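Local coordinates for protein hemolysin BL lytic component L1 (Bacillus cereus, PDB 7NMQ) that serves as the lytic component L1 of the tripartite hemolysin BL enterotoxin, an alpha-helical toxin that probably takes part in forming pores in host cell membranes, at residues N83-N86 against Y87-F91; G267-S270 against M271-D274. All coordinates share one frame; numbering follows the deposited sequence.

Contact 1 (N83-N86 against Y87-F91); sequences NIVN and YDEQF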
loop_
_atom_site.group_PDB
_atom_site.type_symbol
_atom_site.label_atom_id
_atom_site.label_comp_id
_atom_site.label_asym_id
_atom_site.label_seq_id
_atom_site.Cartn_x
_atom_site.Cartn_y
_atom_site.Cartn_z
ATOM N N ASN A 83 7.183 12.065 -8.738
ATOM C CA ASN A 83 7.176 13.550 -8.614
ATOM C C ASN A 83 8.109 13.998 -7.486
ATOM O O ASN A 83 8.721 15.047 -7.620
ATOM C CB ASN A 83 5.762 14.070 -8.406
ATOM C CG ASN A 83 4.915 13.931 -9.642
ATOM O OD1 ASN A 83 5.423 13.692 -10.750
ATOM N ND2 ASN A 83 3.602 14.081 -9.439
ATOM N N ILE A 84 8.265 13.211 -6.443
ATOM C CA ILE A 84 9.214 13.520 -5.344
ATOM C C ILE A 84 10.624 13.416 -5.904
ATOM O O ILE A 84 11.469 14.290 -5.668
ATOM C CB ILE A 84 8.939 12.612 -4.134
ATOM C CG1 ILE A 84 7.558 12.963 -3.577
ATOM C CG2 ILE A 84 10.046 12.761 -3.118
ATOM C CD1 ILE A 84 7.052 12.025 -2.518
ATOM N N VAL A 85 10.920 12.316 -6.601
ATOM C CA VAL A 85 12.240 12.157 -7.244
ATOM C C VAL A 85 12.492 13.362 -8.152
ATOM O O VAL A 85 13.617 13.922 -8.127
ATOM C CB VAL A 85 12.350 10.854 -8.049
ATOM C CG1 VAL A 85 13.691 10.800 -8.778
ATOM C CG2 VAL A 85 12.147 9.612 -7.188
ATOM N N ASN A 86 11.537 13.736 -8.985
ATOM C CA ASN A 86 11.751 14.822 -9.969
ATOM C C ASN A 86 11.936 16.152 -9.235
ATOM O O ASN A 86 12.675 16.999 -9.765
ATOM C CB ASN A 86 10.621 14.850 -10.966
ATOM C CG ASN A 86 10.753 13.706 -11.954
ATOM O OD1 ASN A 86 11.856 13.292 -12.279
ATOM N ND2 ASN A 86 9.679 13.360 -12.593
ATOM N N TYR A 87 11.310 16.349 -8.102
ATOM C CA TYR A 87 11.509 17.619 -7.345
ATOM C C TYR A 87 12.944 17.626 -6.828
ATOM O O TYR A 87 13.645 18.632 -6.947
ATOM C CB TYR A 87 10.501 17.796 -6.217
ATOM C CG TYR A 87 10.729 19.153 -5.592
ATOM C CD1 TYR A 87 10.138 20.285 -6.116
ATOM C CD2 TYR A 87 11.627 19.303 -4.545
ATOM C CE1 TYR A 87 10.425 21.531 -5.583
ATOM C CE2 TYR A 87 11.889 20.550 -3.988
ATOM C CZ TYR A 87 11.294 21.671 -4.526
ATOM O OH TYR A 87 11.552 22.941 -4.059
ATOM N N ASP A 88 13.448 16.518 -6.322
ATOM C CA ASP A 88 14.859 16.482 -5.905
ATOM C C ASP A 88 15.747 16.830 -7.094
ATOM O O ASP A 88 16.695 17.622 -6.946
ATOM C CB ASP A 88 15.290 15.119 -5.368
ATOM C CG ASP A 88 16.782 15.105 -5.046
ATOM O OD1 ASP A 88 17.214 15.958 -4.250
ATOM O OD2 ASP A 88 17.494 14.151 -5.529
ATOM N N GLU A 89 15.502 16.245 -8.271
ATOM C CA GLU A 89 16.387 16.519 -9.436
ATOM C C GLU A 89 16.284 18.015 -9.770
ATOM O O GLU A 89 17.330 18.619 -10.082
ATOM C CB GLU A 89 16.054 15.649 -10.644
ATOM C CG GLU A 89 15.953 14.173 -10.285
ATOM C CD GLU A 89 17.044 13.194 -10.708
ATOM O OE1 GLU A 89 16.989 12.707 -11.846
ATOM O OE2 GLU A 89 17.882 12.845 -9.873
ATOM N N GLN A 90 15.099 18.624 -9.682
ATOM C CA GLN A 90 14.987 20.067 -9.989
ATOM C C GLN A 90 15.756 20.858 -8.925
ATOM O O GLN A 90 16.498 21.769 -9.295
ATOM C CB GLN A 90 13.525 20.493 -10.032
ATOM C CG GLN A 90 13.376 21.914 -10.533
ATOM C CD GLN A 90 11.957 22.377 -10.683
ATOM O OE1 GLN A 90 11.021 21.667 -10.421
ATOM N NE2 GLN A 90 11.780 23.572 -11.177
ATOM N N PHE A 91 15.551 20.582 -7.663
ATOM C CA PHE A 91 16.198 21.319 -6.544
ATOM C C PHE A 91 17.720 21.208 -6.698
ATOM O O PHE A 91 18.438 22.223 -6.637
ATOM C CB PHE A 91 15.732 20.786 -5.196
ATOM C CG PHE A 91 16.206 21.644 -4.067
ATOM C CD1 PHE A 91 17.463 21.498 -3.547
ATOM C CD2 PHE A 91 15.472 22.760 -3.699
ATOM C CE1 PHE A 91 17.918 22.364 -2.565
ATOM C CE2 PHE A 91 15.907 23.610 -2.705
ATOM C CZ PHE A 91 17.138 23.417 -2.146
HETATM O O HOH W 1 10.259 18.782 -10.930
#
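Tyr87, Asp88, Glu89 and Gln90 each give their backbone N-H to the carbonyl four residues back, on Asn83, Ile84, Val85 and Asn86, over about two continuous turns of helix 45-103. Of these bonds Asp88 N to Ile84 O is the straightest (166° at the hydrogen), while Glu89 N meets Val85 O at 3.0 Å. The side chain of Glu89 follows the same route: in the conformer given, with CG beside its own backbone N (chi1 -50°), CG comes to 3.2 Å from Val85 O and passes Val85 CG1 at 4.3 Å. The chain then bends at chi2, and OE2 is hydrogen-bonded to His351 of helix 330-357. Gln90 differs, with CG anti to N (chi1 -172°), and its extended chain carries OE1 to a water 3.0 Å away. That water also donates, weakly, to Asn86 O at 3.2 Å, adding to the bond from Gln90 N at 2.9 Å. Thr120 of helix 107-154 is a second partner of Gln90 OE1. The helix thus holds itself mainly through its backbone, and the polar ends of its side chains are divided between the same helix (Lys79, Gln92) and neighbouring helices (Glu127, Thr120, His351).

Contact 2 (G267-S270 against M271-D274); sequences GELS and MKAD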
loop_
_atom_site.group_PDB
_atom_site.type_symbol
_atom_site.label_atom_id
_atom_site.label_comp_id
_atom_site.label_asym_id
_atom_site.label_seq_id
_atom_site.Cartn_x
_atom_site.Cartn_y
_atom_site.Cartn_z
ATOM N N GLY A 267 -4.028 -24.072 4.037
ATOM C CA GLY A 267 -3.845 -25.111 3.012
ATOM C C GLY A 267 -4.194 -26.480 3.548
ATOM O O GLY A 267 -4.810 -27.281 2.795
ATOM N N GLU A 268 -3.833 -26.778 4.785
ATOM C CA GLU A 268 -4.119 -28.080 5.422
ATOM C C GLU A 268 -5.632 -28.274 5.545
ATOM O O GLU A 268 -6.148 -29.358 5.248
ATOM C CB GLU A 268 -3.482 -28.173 6.803
ATOM C CG GLU A 268 -1.980 -28.351 6.814
ATOM C CD GLU A 268 -1.409 -28.651 8.195
ATOM O OE1 GLU A 268 -2.122 -28.386 9.226
ATOM O OE2 GLU A 268 -0.262 -29.158 8.260
ATOM N N LEU A 269 -6.364 -27.244 5.956
ATOM C CA LEU A 269 -7.837 -27.343 6.071
ATOM C C LEU A 269 -8.420 -27.683 4.695
ATOM O O LEU A 269 -9.416 -28.471 4.595
ATOM C CB LEU A 269 -8.428 -26.039 6.590
ATOM C CG LEU A 269 -8.142 -25.781 8.059
ATOM C CD1 LEU A 269 -8.585 -24.389 8.431
ATOM C CD2 LEU A 269 -8.854 -26.815 8.940
ATOM N N SER A 270 -7.938 -27.016 3.655
ATOM C CA SER A 270 -8.440 -27.216 2.269
ATOM C C SER A 270 -8.118 -28.636 1.789
ATOM O O SER A 270 -8.988 -29.286 1.167
ATOM C CB SER A 270 -7.830 -26.187 1.361
ATOM O OG SER A 270 -8.414 -24.920 1.574
ATOM N N MET A 271 -6.902 -29.135 2.039
ATOM C CA MET A 271 -6.486 -30.496 1.574
ATOM C C MET A 271 -7.438 -31.560 2.114
ATOM O O MET A 271 -7.745 -32.525 1.387
ATOM C CB MET A 271 -5.083 -30.820 2.090
ATOM C CG MET A 271 -4.060 -30.214 1.255
ATOM S SD MET A 271 -2.456 -30.362 2.037
ATOM C CE MET A 271 -1.501 -29.252 1.001
ATOM N N LYS A 272 -7.841 -31.414 3.369
ATOM C CA LYS A 272 -8.634 -32.463 4.040
ATOM C C LYS A 272 -10.134 -32.311 3.764
ATOM O O LYS A 272 -10.868 -33.277 4.026
ATOM C CB LYS A 272 -8.288 -32.516 5.525
ATOM C CG LYS A 272 -9.022 -31.569 6.447
ATOM C CD LYS A 272 -8.538 -31.721 7.866
ATOM C CE LYS A 272 -9.031 -30.625 8.782
ATOM N NZ LYS A 272 -8.128 -30.474 9.950
ATOM N N ALA A 273 -10.578 -31.206 3.190
ATOM C CA ALA A 273 -12.017 -30.917 3.030
ATOM C C ALA A 273 -12.569 -31.544 1.746
ATOM O O ALA A 273 -11.872 -31.602 0.728
ATOM C CB ALA A 273 -12.194 -29.416 3.032
ATOM N N ASP A 274 -13.838 -31.945 1.789
ATOM C CA ASP A 274 -14.609 -32.332 0.591
ATOM C C ASP A 274 -14.965 -31.080 -0.222
ATOM O O ASP A 274 -14.651 -29.986 0.194
ATOM C CB ASP A 274 -15.850 -33.136 0.997
ATOM C CG ASP A 274 -16.960 -32.354 1.684
ATOM O OD1 ASP A 274 -16.819 -31.122 1.889
ATOM O OD2 ASP A 274 -18.016 -32.975 1.942
#
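Met271 begins the last stretch of helix 247-272, its N bonded to Gly267 O at 2.9 Å. With CG beside the backbone N (chi1 -82°), its extended side chain runs back along the helix surface: CG lies 3.4 Å from Gly267 O and SD about 4.0 Å from the same oxygen. Thr222 of strand 217-222 touches Met271 as well. Lys272 follows, its N giving a longer bond to Glu268 O at 3.3 Å. CG sits between the backbone N and carbonyl carbon (chi1 85°), and the extended chain beyond it lies alongside Leu269, both side chains pointing the same way. CE comes closest, 3.8 Å from Leu269 CD2, with NZ beside it; Lys272 NZ stays 6.4 Å from Glu268 OE1, too far for a salt bridge. Ala273 N bonds to Ser270 O, three residues back, at 3.2 Å, approaching from above the carbonyl plane, 69° out of it. Ser270 O has a further donor in Gln278 NE2, from the next helix of this helical hairpin. Ala273 CB points toward the preceding turn, 3.3 Å from Leu269 O, and also touches Leu281. Asp274 then N-caps helix 275-325, OD1 accepting the N-H of Asn277.

Overall arrangement
Contact 1 is a largely buried stretch of about two turns in the second half of helix 45-103, whereas contact 2, partly buried, covers the end of helix 247-272 and the turn into helix 275-325. They lie on opposite sides of the chain's centre, about 51 Å apart between centres, and do not touch. Helix 275-325 is the element common to their surroundings: its Trp311 and Tyr318 pack on contact 1, its Leu281 on contact 2. Around 83-91 the neighbours are helices, with Trp347 meeting the rings of Tyr87 and Phe91. Around 267-274 strand 217-222 joins them. The backbone pattern differs with position: regular inside a helix at contact 1, while the helix end at contact 2 includes a bond to the carbonyl three residues back and an N-cap.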